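Local coordinates for tRNA nucleotidyl transferase-related protein (Thermotoga maritima, PDB 3H38) that adds the CCA sequence to tRNA 3' ends using CTP and ATP, as a class II CCA-adding enzyme whose catalytic C-terminal part makes up this chain, at residues Tyr38-Phe43 with Ala135-Leu140; Ile56-Glu61 with Ile98-Ala103; Asp125-Asp130 with Arg164-Leu169. All blocks are in the same frame, centred on the assembly; numbering follows the deposited sequence.

Interaction 1 (Tyr38-Phe43 with Ala135-Leu140)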
ATOM      1  N   TYR A  38      17.808  23.305   2.936  1.00 30.34           N
ATOM      2  CA  TYR A  38      17.213  22.538   4.033  1.00 25.75           C
ATOM      3  C   TYR A  38      16.939  21.061   3.702  1.00 30.92           C
ATOM      4  O   TYR A  38      16.558  20.701   2.579  1.00 27.35           O
ATOM      5  CB  TYR A  38      15.860  23.123   4.428  1.00 29.41           C
ATOM      6  CG  TYR A  38      15.775  24.618   4.522  1.00 31.62           C
ATOM      7  CD1 TYR A  38      15.600  25.385   3.397  1.00 24.52           C
ATOM      8  CD2 TYR A  38      15.826  25.259   5.758  1.00 35.97           C
ATOM      9  CE1 TYR A  38      15.497  26.763   3.485  1.00 39.26           C
ATOM     10  CE2 TYR A  38      15.737  26.632   5.854  1.00 32.60           C
ATOM     11  CZ  TYR A  38      15.570  27.382   4.717  1.00 31.59           C
ATOM     12  OH  TYR A  38      15.457  28.748   4.816  1.00 29.00           O
ATOM     13  N   VAL A  39      17.075  20.212   4.711  1.00 29.29           N
ATOM     14  CA  VAL A  39      16.529  18.871   4.629  1.00 30.50           C
ATOM     15  C   VAL A  39      15.168  18.927   5.342  1.00 31.56           C
ATOM     16  O   VAL A  39      15.010  19.647   6.338  1.00 33.32           O
ATOM     17  CB  VAL A  39      17.493  17.822   5.227  1.00 26.21           C
ATOM     18  CG1 VAL A  39      17.573  17.958   6.733  1.00 35.11           C
ATOM     19  CG2 VAL A  39      17.079  16.414   4.812  1.00 29.55           C
ATOM     20  N   VAL A  40      14.167  18.234   4.799  1.00 25.25           N
ATOM     21  CA  VAL A  40      12.797  18.398   5.290  1.00 25.96           C
ATOM     22  C   VAL A  40      12.055  17.075   5.491  1.00 38.54           C
ATOM     23  O   VAL A  40      12.486  16.025   5.011  1.00 30.32           O
ATOM     24  CB  VAL A  40      11.969  19.232   4.301  1.00 26.98           C
ATOM     25  CG1 VAL A  40      12.588  20.601   4.123  1.00 24.83           C
ATOM     26  CG2 VAL A  40      11.883  18.523   2.958  1.00 35.93           C
ATOM     27  N   GLY A  41      10.937  17.140   6.210  1.00 44.90           N
ATOM     28  CA  GLY A  41       9.960  16.065   6.192  1.00 40.83           C
ATOM     29  C   GLY A  41      10.237  14.842   7.033  1.00 35.93           C
ATOM     30  O   GLY A  41      10.582  14.964   8.207  1.00 39.42           O
ATOM     31  N   GLY A  42      10.057  13.666   6.429  1.00 42.18           N
ATOM     32  CA  GLY A  42      10.128  12.387   7.132  1.00 38.76           C
ATOM     33  C   GLY A  42      11.500  12.166   7.709  1.00 39.37           C
ATOM     34  O   GLY A  42      11.664  11.750   8.853  1.00 34.34           O
ATOM     35  N   PHE A  43      12.509  12.488   6.920  1.00 45.82           N
ATOM     36  CA  PHE A  43      13.863  12.395   7.422  1.00 43.03           C
ATOM     37  C   PHE A  43      14.062  13.128   8.755  1.00 44.58           C
ATOM     38  O   PHE A  43      14.810  12.681   9.622  1.00 44.84           O
ATOM     39  CB  PHE A  43      14.876  12.932   6.418  1.00 36.95           C
ATOM     40  CG  PHE A  43      16.250  13.025   6.994  1.00 37.70           C
ATOM     41  CD1 PHE A  43      17.128  11.951   6.896  1.00 39.27           C
ATOM     42  CD2 PHE A  43      16.646  14.160   7.697  1.00 39.00           C
ATOM     43  CE1 PHE A  43      18.412  12.015   7.457  1.00 41.77           C
ATOM     44  CE2 PHE A  43      17.915  14.240   8.273  1.00 44.85           C
ATOM     45  CZ  PHE A  43      18.806  13.158   8.155  1.00 45.57           C
ATOM     46  N   ALA A 135       6.270  18.423   9.094  1.00 24.88           N
ATOM     47  CA  ALA A 135       6.362  19.803   8.583  1.00 29.36           C
ATOM     48  C   ALA A 135       7.573  20.551   9.151  1.00 28.92           C
ATOM     49  O   ALA A 135       7.513  21.730   9.479  1.00 35.90           O
ATOM     50  CB  ALA A 135       5.093  20.552   8.907  1.00 27.75           C
ATOM     51  N   MET A 136       8.667  19.832   9.301  1.00 32.90           N
ATOM     52  CA  MET A 136       9.815  20.368   9.988  1.00 33.43           C
ATOM     53  C   MET A 136      11.011  20.336   9.068  1.00 24.28           C
ATOM     54  O   MET A 136      11.107  19.525   8.137  1.00 26.67           O
ATOM     55  CB  MET A 136      10.089  19.610  11.287  1.00 29.31           C
ATOM     56  CG  MET A 136       9.124  19.990  12.402  1.00 34.47           C
ATOM     57  SD  MET A 136       9.534  19.202  13.976  1.00 40.66           S
ATOM     58  CE  MET A 136       9.055  17.489  13.657  1.00 39.51           C
ATOM     59  N   ALA A 137      11.907  21.267   9.307  1.00 18.54           N
ATOM     60  CA  ALA A 137      13.062  21.385   8.451  1.00 27.33           C
ATOM     61  C   ALA A 137      14.318  21.586   9.296  1.00 25.14           C
ATOM     62  O   ALA A 137      14.255  21.942  10.497  1.00 21.77           O
ATOM     63  CB  ALA A 137      12.847  22.534   7.430  1.00 10.66           C
ATOM     64  N   ILE A 138      15.449  21.282   8.683  1.00 25.14           N
ATOM     65  CA  ILE A 138      16.736  21.565   9.282  1.00 31.09           C
ATOM     66  C   ILE A 138      17.566  22.239   8.214  1.00 27.03           C
ATOM     67  O   ILE A 138      17.694  21.743   7.088  1.00 24.86           O
ATOM     68  CB  ILE A 138      17.483  20.301   9.756  1.00 35.27           C
ATOM     69  CG1 ILE A 138      16.733  19.614  10.909  1.00 39.40           C
ATOM     70  CG2 ILE A 138      18.919  20.683  10.201  1.00 18.85           C
ATOM     71  CD1 ILE A 138      17.152  18.158  11.141  1.00 37.93           C
ATOM     72  N   LYS A 139      18.123  23.373   8.578  1.00 24.10           N
ATOM     73  CA  LYS A 139      18.832  24.197   7.629  1.00 28.26           C
ATOM     74  C   LYS A 139      20.247  23.693   7.475  1.00 24.82           C
ATOM     75  O   LYS A 139      20.922  23.438   8.468  1.00 27.72           O
ATOM     76  CB  LYS A 139      18.820  25.648   8.107  1.00 21.57           C
ATOM     77  CG  LYS A 139      19.473  26.602   7.156  1.00 20.70           C
ATOM     78  CD  LYS A 139      19.091  28.019   7.519  1.00 21.92           C
ATOM     79  CE  LYS A 139      19.523  28.997   6.403  1.00 26.16           C
ATOM     80  NZ  LYS A 139      19.524  30.365   6.947  1.00 27.69           N
ATOM     81  N   LEU A 140      20.706  23.588   6.230  1.00 29.80           N
ATOM     82  CA  LEU A 140      22.063  23.113   5.946  1.00 27.25           C
ATOM     83  C   LEU A 140      23.160  24.162   5.694  1.00 29.66           C
ATOM     84  O   LEU A 140      24.328  23.806   5.652  1.00 28.91           O
ATOM     85  CB  LEU A 140      22.033  22.104   4.796  1.00 24.99           C
ATOM     86  CG  LEU A 140      21.055  20.957   5.096  1.00 29.30           C
ATOM     87  CD1 LEU A 140      21.197  19.818   4.094  1.00 23.88           C
ATOM     88  CD2 LEU A 140      21.274  20.440   6.531  1.00 31.06           C
TER
HETATM   89  O   HOH W   1       9.396  16.899  10.004  1.00 26.94           O

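Interaction 2 (Ile56-Glu61 with Ile98-Ala103)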
ATOM      1  N   ILE A  56      17.778  11.204   1.087  1.00 76.94           N
ATOM      2  CA  ILE A  56      18.043  12.616   1.294  1.00 74.99           C
ATOM      3  C   ILE A  56      17.132  13.513   0.437  1.00 68.32           C
ATOM      4  O   ILE A  56      17.085  13.412  -0.788  1.00 61.98           O
ATOM      5  CB  ILE A  56      19.533  12.929   1.088  1.00 81.50           C
ATOM      6  CG1 ILE A  56      19.795  13.460  -0.313  1.00 86.36           C
ATOM      7  CG2 ILE A  56      20.392  11.685   1.368  1.00 75.91           C
ATOM      8  CD1 ILE A  56      21.199  13.970  -0.463  1.00 93.19           C
ATOM      9  N   ASP A  57      16.397  14.382   1.116  1.00 65.57           N
ATOM     10  CA  ASP A  57      15.326  15.143   0.503  1.00 58.74           C
ATOM     11  C   ASP A  57      15.572  16.629   0.717  1.00 40.07           C
ATOM     12  O   ASP A  57      15.355  17.129   1.830  1.00 28.29           O
ATOM     13  CB  ASP A  57      13.995  14.738   1.146  1.00 65.94           C
ATOM     14  CG  ASP A  57      12.811  14.960   0.227  1.00 74.92           C
ATOM     15  OD1 ASP A  57      12.914  15.815  -0.679  1.00 75.28           O
ATOM     16  OD2 ASP A  57      11.778  14.275   0.402  1.00 80.05           O
ATOM     17  N   ILE A  58      16.001  17.334  -0.340  1.00 36.01           N
ATOM     18  CA  ILE A  58      16.472  18.726  -0.187  1.00 35.19           C
ATOM     19  C   ILE A  58      15.538  19.815  -0.690  1.00 39.55           C
ATOM     20  O   ILE A  58      15.037  19.751  -1.814  1.00 38.79           O
ATOM     21  CB  ILE A  58      17.848  18.958  -0.849  1.00 36.24           C
ATOM     22  CG1 ILE A  58      18.881  18.006  -0.270  1.00 33.39           C
ATOM     23  CG2 ILE A  58      18.317  20.354  -0.572  1.00 33.43           C
ATOM     24  CD1 ILE A  58      18.985  18.141   1.234  1.00 39.97           C
ATOM     25  N   VAL A  59      15.329  20.829   0.148  1.00 33.74           N
ATOM     26  CA  VAL A  59      14.564  22.004  -0.264  1.00 37.07           C
ATOM     27  C   VAL A  59      15.423  23.291  -0.351  1.00 33.43           C
ATOM     28  O   VAL A  59      16.160  23.647   0.591  1.00 29.53           O
ATOM     29  CB  VAL A  59      13.321  22.187   0.631  1.00 36.97           C
ATOM     30  CG1 VAL A  59      12.516  23.386   0.203  1.00 32.39           C
ATOM     31  CG2 VAL A  59      12.455  20.957   0.549  1.00 43.79           C
ATOM     32  N   VAL A  60      15.360  23.978  -1.492  1.00 24.61           N
ATOM     33  CA  VAL A  60      16.153  25.212  -1.626  1.00 25.32           C
ATOM     34  C   VAL A  60      15.238  26.409  -1.822  1.00 34.09           C
ATOM     35  O   VAL A  60      14.180  26.291  -2.450  1.00 27.09           O
ATOM     36  CB  VAL A  60      17.195  25.143  -2.769  1.00 28.09           C
ATOM     37  CG1 VAL A  60      18.252  24.046  -2.493  1.00 20.02           C
ATOM     38  CG2 VAL A  60      16.515  24.903  -4.091  1.00 36.09           C
ATOM     39  N   GLU A  61      15.593  27.540  -1.224  1.00 32.18           N
ATOM     40  CA  GLU A  61      14.883  28.770  -1.558  1.00 39.87           C
ATOM     41  C   GLU A  61      15.609  29.413  -2.736  1.00 37.55           C
ATOM     42  O   GLU A  61      16.412  30.336  -2.556  1.00 37.85           O
ATOM     43  CB  GLU A  61      14.829  29.746  -0.391  1.00 37.49           C
ATOM     44  CG  GLU A  61      13.956  29.321   0.761  1.00 39.13           C
ATOM     45  CD  GLU A  61      13.716  30.481   1.700  1.00 54.04           C
ATOM     46  OE1 GLU A  61      13.385  30.242   2.881  1.00 54.85           O
ATOM     47  OE2 GLU A  61      13.874  31.641   1.244  1.00 60.84           O
ATOM     48  N   ILE A  98      20.213  12.235  -4.458  1.00 64.24           N
ATOM     49  CA  ILE A  98      19.757  13.499  -3.898  1.00 57.25           C
ATOM     50  C   ILE A  98      18.517  14.019  -4.612  1.00 54.86           C
ATOM     51  O   ILE A  98      18.556  14.292  -5.809  1.00 58.40           O
ATOM     52  CB  ILE A  98      20.870  14.553  -4.034  1.00 58.61           C
ATOM     53  CG1 ILE A  98      22.197  13.974  -3.532  1.00 58.25           C
ATOM     54  CG2 ILE A  98      20.502  15.831  -3.296  1.00 61.99           C
ATOM     55  CD1 ILE A  98      23.427  14.773  -3.933  1.00 60.36           C
ATOM     56  N   ASP A  99      17.416  14.137  -3.881  1.00 48.19           N
ATOM     57  CA  ASP A  99      16.242  14.830  -4.386  1.00 46.22           C
ATOM     58  C   ASP A  99      16.424  16.318  -4.087  1.00 52.55           C
ATOM     59  O   ASP A  99      16.962  16.699  -3.039  1.00 56.45           O
ATOM     60  CB  ASP A  99      14.978  14.305  -3.711  1.00 50.08           C
ATOM     61  CG  ASP A  99      14.619  12.872  -4.144  1.00 66.41           C
ATOM     62  OD1 ASP A  99      14.682  12.582  -5.361  1.00 67.41           O
ATOM     63  OD2 ASP A  99      14.260  12.042  -3.264  1.00 65.82           O
ATOM     64  N   ILE A 100      16.002  17.165  -5.015  1.00 43.61           N
ATOM     65  CA  ILE A 100      16.151  18.597  -4.826  1.00 34.37           C
ATOM     66  C   ILE A 100      14.941  19.306  -5.373  1.00 37.32           C
ATOM     67  O   ILE A 100      14.638  19.182  -6.560  1.00 35.78           O
ATOM     68  CB  ILE A 100      17.363  19.161  -5.577  1.00 40.50           C
ATOM     69  CG1 ILE A 100      18.504  18.157  -5.603  1.00 48.43           C
ATOM     70  CG2 ILE A 100      17.813  20.460  -4.938  1.00 40.07           C
ATOM     71  CD1 ILE A 100      19.812  18.758  -6.077  1.00 52.02           C
ATOM     72  N   ALA A 101      14.263  20.063  -4.512  1.00 37.35           N
ATOM     73  CA  ALA A 101      13.094  20.826  -4.912  1.00 39.33           C
ATOM     74  C   ALA A 101      13.133  22.269  -4.392  1.00 33.20           C
ATOM     75  O   ALA A 101      13.697  22.544  -3.341  1.00 28.01           O
ATOM     76  CB  ALA A 101      11.814  20.108  -4.459  1.00 36.74           C
ATOM     77  N   THR A 102      12.539  23.179  -5.163  1.00 31.22           N
ATOM     78  CA  THR A 102      12.385  24.594  -4.814  1.00 28.34           C
ATOM     79  C   THR A 102      11.270  24.770  -3.784  1.00 27.96           C
ATOM     80  O   THR A 102      10.199  24.191  -3.927  1.00 24.64           O
ATOM     81  CB  THR A 102      11.972  25.400  -6.079  1.00 36.06           C
ATOM     82  OG1 THR A 102      12.957  25.225  -7.108  1.00 40.37           O
ATOM     83  CG2 THR A 102      11.804  26.890  -5.775  1.00 25.68           C
ATOM     84  N   ALA A 103      11.491  25.570  -2.749  1.00 28.84           N
ATOM     85  CA  ALA A 103      10.415  25.813  -1.768  1.00 28.12           C
ATOM     86  C   ALA A 103       9.161  26.366  -2.438  1.00 34.34           C
ATOM     87  O   ALA A 103       9.256  27.338  -3.223  1.00 33.56           O
ATOM     88  CB  ALA A 103      10.885  26.760  -0.664  1.00 18.68           C
TER

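Interaction 3 (Asp125-Asp130 with Arg164-Leu169)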
ATOM      1  N   ASP A 125       6.295  26.594   2.310  1.00 24.72           N
ATOM      2  CA  ASP A 125       6.497  25.242   1.799  1.00 30.37           C
ATOM      3  C   ASP A 125       6.255  24.190   2.884  1.00 33.59           C
ATOM      4  O   ASP A 125       5.948  23.040   2.584  1.00 35.94           O
ATOM      5  CB  ASP A 125       7.899  25.058   1.237  1.00 37.52           C
ATOM      6  CG  ASP A 125       8.147  23.638   0.750  1.00 41.49           C
ATOM      7  OD1 ASP A 125       7.662  23.250  -0.341  1.00 50.75           O
ATOM      8  OD2 ASP A 125       8.840  22.904   1.464  1.00 37.30           O
ATOM      9  N   LEU A 126       6.415  24.581   4.143  1.00 25.73           N
ATOM     10  CA  LEU A 126       6.208  23.648   5.260  1.00 34.35           C
ATOM     11  C   LEU A 126       4.727  23.694   5.657  1.00 32.49           C
ATOM     12  O   LEU A 126       4.102  22.674   5.960  1.00 31.24           O
ATOM     13  CB  LEU A 126       7.072  24.059   6.459  1.00 30.95           C
ATOM     14  CG  LEU A 126       8.397  23.370   6.820  1.00 42.26           C
ATOM     15  CD1 LEU A 126       9.117  22.644   5.645  1.00 25.32           C
ATOM     16  CD2 LEU A 126       9.318  24.342   7.541  1.00 26.15           C
ATOM     17  N   TYR A 127       4.181  24.905   5.619  1.00 24.21           N
ATOM     18  CA  TYR A 127       2.820  25.176   6.008  1.00 30.28           C
ATOM     19  C   TYR A 127       1.808  24.420   5.170  1.00 31.73           C
ATOM     20  O   TYR A 127       0.659  24.310   5.576  1.00 24.76           O
ATOM     21  CB  TYR A 127       2.517  26.664   5.897  1.00 30.75           C
ATOM     22  CG  TYR A 127       1.723  27.176   7.067  1.00 29.89           C
ATOM     23  CD1 TYR A 127       0.683  26.421   7.625  1.00 24.90           C
ATOM     24  CD2 TYR A 127       1.994  28.422   7.604  1.00 25.32           C
ATOM     25  CE1 TYR A 127      -0.045  26.908   8.706  1.00 23.70           C
ATOM     26  CE2 TYR A 127       1.288  28.916   8.682  1.00 19.60           C
ATOM     27  CZ  TYR A 127       0.278  28.162   9.233  1.00 29.48           C
ATOM     28  OH  TYR A 127      -0.413  28.696  10.293  1.00 33.98           O
ATOM     29  N   ARG A 128       2.226  23.937   3.996  1.00 24.02           N
ATOM     30  CA  ARG A 128       1.322  23.272   3.067  1.00 19.44           C
ATOM     31  C   ARG A 128       1.350  21.756   3.236  1.00 27.43           C
ATOM     32  O   ARG A 128       0.622  21.049   2.548  1.00 40.52           O
ATOM     33  CB  ARG A 128       1.763  23.534   1.638  1.00 21.56           C
ATOM     34  CG  ARG A 128       2.899  22.592   1.239  1.00 25.68           C
ATOM     35  CD  ARG A 128       3.464  22.918  -0.126  1.00 35.37           C
ATOM     36  NE  ARG A 128       4.836  22.445  -0.286  1.00 41.97           N
ATOM     37  CZ  ARG A 128       5.178  21.207  -0.630  1.00 34.77           C
ATOM     38  NH1 ARG A 128       6.453  20.885  -0.775  1.00 33.20           N
ATOM     39  NH2 ARG A 128       4.248  20.297  -0.849  1.00 38.26           N
ATOM     40  N   ARG A 129       2.216  21.258   4.119  1.00 29.78           N
ATOM     41  CA  ARG A 129       2.350  19.821   4.333  1.00 37.81           C
ATOM     42  C   ARG A 129       1.319  19.290   5.342  1.00 41.22           C
ATOM     43  O   ARG A 129       0.649  20.064   6.028  1.00 36.36           O
ATOM     44  CB  ARG A 129       3.769  19.490   4.758  1.00 41.56           C
ATOM     45  CG  ARG A 129       4.787  19.794   3.677  1.00 33.29           C
ATOM     46  CD  ARG A 129       6.186  19.901   4.238  1.00 35.35           C
ATOM     47  NE  ARG A 129       7.104  20.257   3.172  1.00 40.43           N
ATOM     48  CZ  ARG A 129       7.861  19.383   2.520  1.00 42.34           C
ATOM     49  NH1 ARG A 129       8.650  19.810   1.526  1.00 35.57           N
ATOM     50  NH2 ARG A 129       7.829  18.090   2.862  1.00 28.56           N
ATOM     51  N   ASP A 130       1.187  17.969   5.424  1.00 35.62           N
ATOM     52  CA  ASP A 130      -0.003  17.400   6.057  1.00 34.91           C
ATOM     53  C   ASP A 130      -0.118  17.571   7.584  1.00 31.20           C
ATOM     54  O   ASP A 130      -1.107  18.131   8.075  1.00 31.08           O
ATOM     55  CB  ASP A 130      -0.255  15.938   5.606  1.00 33.84           C
ATOM     56  CG  ASP A 130       0.934  14.988   5.861  1.00 39.08           C
ATOM     57  OD1 ASP A 130       0.837  13.811   5.400  1.00 34.18           O
ATOM     58  OD2 ASP A 130       1.938  15.390   6.507  1.00 40.48           O
ATOM     59  N   ARG A 164      -1.430  15.962  14.166  1.00 41.02           N
ATOM     60  CA  ARG A 164      -2.118  17.248  14.159  1.00 42.61           C
ATOM     61  C   ARG A 164      -1.917  17.926  12.802  1.00 36.66           C
ATOM     62  O   ARG A 164      -0.804  17.980  12.297  1.00 38.49           O
ATOM     63  CB  ARG A 164      -1.577  18.150  15.285  1.00 33.24           C
ATOM     64  CG  ARG A 164      -2.428  19.369  15.577  1.00 26.33           C
ATOM     65  CD  ARG A 164      -1.699  20.390  16.456  1.00 31.94           C
ATOM     66  NE  ARG A 164      -1.065  19.747  17.608  1.00 43.41           N
ATOM     67  CZ  ARG A 164      -1.509  19.782  18.867  1.00 40.58           C
ATOM     68  NH1 ARG A 164      -0.827  19.163  19.823  1.00 47.53           N
ATOM     69  NH2 ARG A 164      -2.610  20.441  19.186  1.00 33.77           N
ATOM     70  N   VAL A 165      -2.996  18.431  12.213  1.00 36.56           N
ATOM     71  CA  VAL A 165      -2.902  19.197  10.972  1.00 36.23           C
ATOM     72  C   VAL A 165      -2.440  20.644  11.243  1.00 36.12           C
ATOM     73  O   VAL A 165      -2.579  21.164  12.370  1.00 28.01           O
ATOM     74  CB  VAL A 165      -4.253  19.205  10.190  1.00 27.36           C
ATOM     75  CG1 VAL A 165      -4.593  17.813   9.659  1.00 20.92           C
ATOM     76  CG2 VAL A 165      -5.385  19.787  11.046  1.00 20.51           C
ATOM     77  N   LEU A 166      -1.911  21.297  10.209  1.00 25.21           N
ATOM     78  CA  LEU A 166      -1.359  22.650  10.377  1.00 34.00           C
ATOM     79  C   LEU A 166      -2.355  23.812  10.341  1.00 25.86           C
ATOM     80  O   LEU A 166      -2.002  24.922  10.732  1.00 39.05           O
ATOM     81  CB  LEU A 166      -0.250  22.921   9.351  1.00 46.88           C
ATOM     82  CG  LEU A 166       0.798  21.849   9.029  1.00 50.33           C
ATOM     83  CD1 LEU A 166       2.000  22.506   8.384  1.00 45.27           C
ATOM     84  CD2 LEU A 166       1.222  21.095  10.256  1.00 53.20           C
ATOM     85  N   HIS A 167      -3.569  23.583   9.840  1.00 30.99           N
ATOM     86  CA  HIS A 167      -4.623  24.615   9.802  1.00 32.74           C
ATOM     87  C   HIS A 167      -5.991  23.973   9.643  1.00 36.55           C
ATOM     88  O   HIS A 167      -6.093  22.771   9.315  1.00 30.41           O
ATOM     89  CB  HIS A 167      -4.419  25.581   8.636  1.00 26.07           C
ATOM     90  CG  HIS A 167      -4.521  24.921   7.301  1.00 25.88           C
ATOM     91  ND1 HIS A 167      -3.447  24.326   6.680  1.00 24.89           N
ATOM     92  CD2 HIS A 167      -5.590  24.735   6.475  1.00 27.86           C
ATOM     93  CE1 HIS A 167      -3.835  23.813   5.520  1.00 27.90           C
ATOM     94  NE2 HIS A 167      -5.132  24.041   5.384  1.00 34.07           N
ATOM     95  N   THR A 168      -7.029  24.794   9.816  1.00 22.63           N
ATOM     96  CA  THR A 168      -8.438  24.344   9.814  1.00 27.28           C
ATOM     97  C   THR A 168      -9.036  23.748   8.533  1.00 28.70           C
ATOM     98  O   THR A 168     -10.015  23.022   8.599  1.00 29.75           O
ATOM     99  CB  THR A 168      -9.381  25.459  10.310  1.00 34.41           C
ATOM    100  OG1 THR A 168      -9.107  25.696  11.690  1.00 46.91           O
ATOM    101  CG2 THR A 168     -10.852  25.039  10.197  1.00 44.67           C
ATOM    102  N   LEU A 169      -8.472  24.047   7.380  1.00 32.04           N
ATOM    103  CA  LEU A 169      -9.057  23.608   6.123  1.00 23.85           C
ATOM    104  C   LEU A 169      -8.244  22.452   5.581  1.00 20.07           C
ATOM    105  O   LEU A 169      -8.330  22.100   4.397  1.00 21.13           O
ATOM    106  CB  LEU A 169      -9.046  24.772   5.117  1.00 31.02           C
ATOM    107  CG  LEU A 169     -10.288  25.663   5.108  1.00 39.86           C
ATOM    108  CD1 LEU A 169     -11.128  25.508   6.382  1.00 38.36           C
ATOM    109  CD2 LEU A 169      -9.909  27.115   4.879  1.00 28.96           C
TER
HETATM  110  O   HOH W   2      -2.248  20.280   7.438  1.00 29.61           O

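Interaction 1 (Tyr38-Phe43 with Ala135-Leu140)
Y38 and K139 meet across two antiparallel strands. The CD2 and CE2 side of the tyrosine ring lies obliquely against the start of the lysine chain, with Y38 CD2 3.7 Å from K139 CA and Y38 CE2 3.9 Å from K139 CB. The first torsion (chi1 -177°) and an extended chain carry K139 outward from there, and its NZ ends in a salt bridge with D144 on the more open flank. Further in, the strands are buried and held by backbone bonds. V39 and I138 make a reciprocal pair, V39 N to I138 O and I138 N to V39 O, each 2.9 Å. Their side chains lie side by side on one face of the sheet, V39 CG1 touching I138 CB at 3.8 Å. On the face that Y38 and K139 share, V40 CG1 rests at 3.8 Å on the A137 methyl, and R129 packs against V40.

Strand 37-40 belongs to the nucleotidyltransferase head, and G41-G42 is the glycine pair of that superfamily, where the strand gives way to helix 42-49. G41 is its N-cap, with a positive phi of 79°. Here the pairing opens out. G41 N still reaches M136 O at 3.1 Å, but beyond that bond a water takes over, donating to G41 O at 2.9 Å and receiving only a weak bond from M136 N.

Interaction 2 (Ile56-Glu61 with Ile98-Ala103)
I58 O takes the N-H of A101 at 2.8 Å, in a nearly straight bond (166° at the hydrogen), and the same oxygen also has the CA-H of I100 beside it. The parallel pairing runs on from there: V60 N gives to A101 O at 2.9 Å, and A103 N closes the row on V60 O at 2.8 Å. Toward the start of the strands D99 N gives to I56 O, and I58 N comes to D99 O from well above the carbonyl plane.

One face of the strand pair is apolar. I58 CG1 lies alongside I98 CG2 at 4.1 Å, and helices 17-32 and 64-72 cover this side. I56 also crosses I98 here, but it is poorly ordered and its very short approach is doubtful. The opposite face carries V59, whose CG1 packs on A103 CB at 3.8 Å, and the two acids D57 and D99.

A chi1 of -154° swings the D57 carboxylate beside its own carbonyl carbon, which puts OD1 near D99 CB. S89 OG holds D99 OD1, while D99 OD2 stays 4.8 Å from D57 OD1 with the carboxylate planes 63° apart. Both acids bind magnesium together with D55; in this metal-free model their oxygens stand apart, a spacing consistent with a site waiting for its cation.

Interaction 3 (Asp125-Asp130 with Arg164-Leu169)
L166 pushes its side chain in among the backbone carbonyls of 125-130, the turn that carries the R128-R129-D130 sequence, the RRD motif of class II CCA-adding enzymes. L166 CD1 comes within 3.2 Å of L126 O, and L166 CG sits 3.5 Å from R129 O. Y127 slides past the leucine in the opposite direction: its CD1 is 4.0 Å from L166 CB, and its CE1 meets L166 O at 3.4 Å, the oxygen lying at the ring edge near its plane. No direct hydrogen bond crosses this contact. Instead a water accepts from L166 N at 3.0 Å and stands beside D130 O, while V165 CA brings its hydrogen toward that same carbonyl.

One shell further out, the turn is braced from within. R129 N bonds back to L126 O, and D125 ties the two arginines together. R129 reaches it side-on, NE to the backbone O and NH1 to OD2. D125 thus probably helps to position the R129 side chain, which binds ATP in another structure of the protein; no nucleotide is bound here. F152 meets the Y127 ring, planes at about 60°. E106 holds R128 NH2 in a salt bridge. D130, which binds both CTP and ATP, points the other way: its OD1 forms a salt bridge with R180 and its OD2 is held by N134. At D125 OD1, R128 NE and NH1 both arrive from one face of the carboxylate, NH1 at 2.7 Å.

Interactions 1 and 2 are both buried and share one mixed sheet, since strands 37-40 and 56-60 are neighbours joined by Y38 O and V59 N. One pairs its strands antiparallel and the other parallel, and only interaction 2 carries metal-binding acids. Interaction 3 is only partly buried and joins the end of helix 122-127 and the turn after it to the loop before helix 170-173, through a water and carbonyl contacts, with a salt-bridge network inside 125-130. It still reaches the other two: R129 NH1 packs on V40 and V59, L166 CD1 on A135 CB, and D125 on A103. R129 therefore packs against the sheet face that also bears D57 and D99.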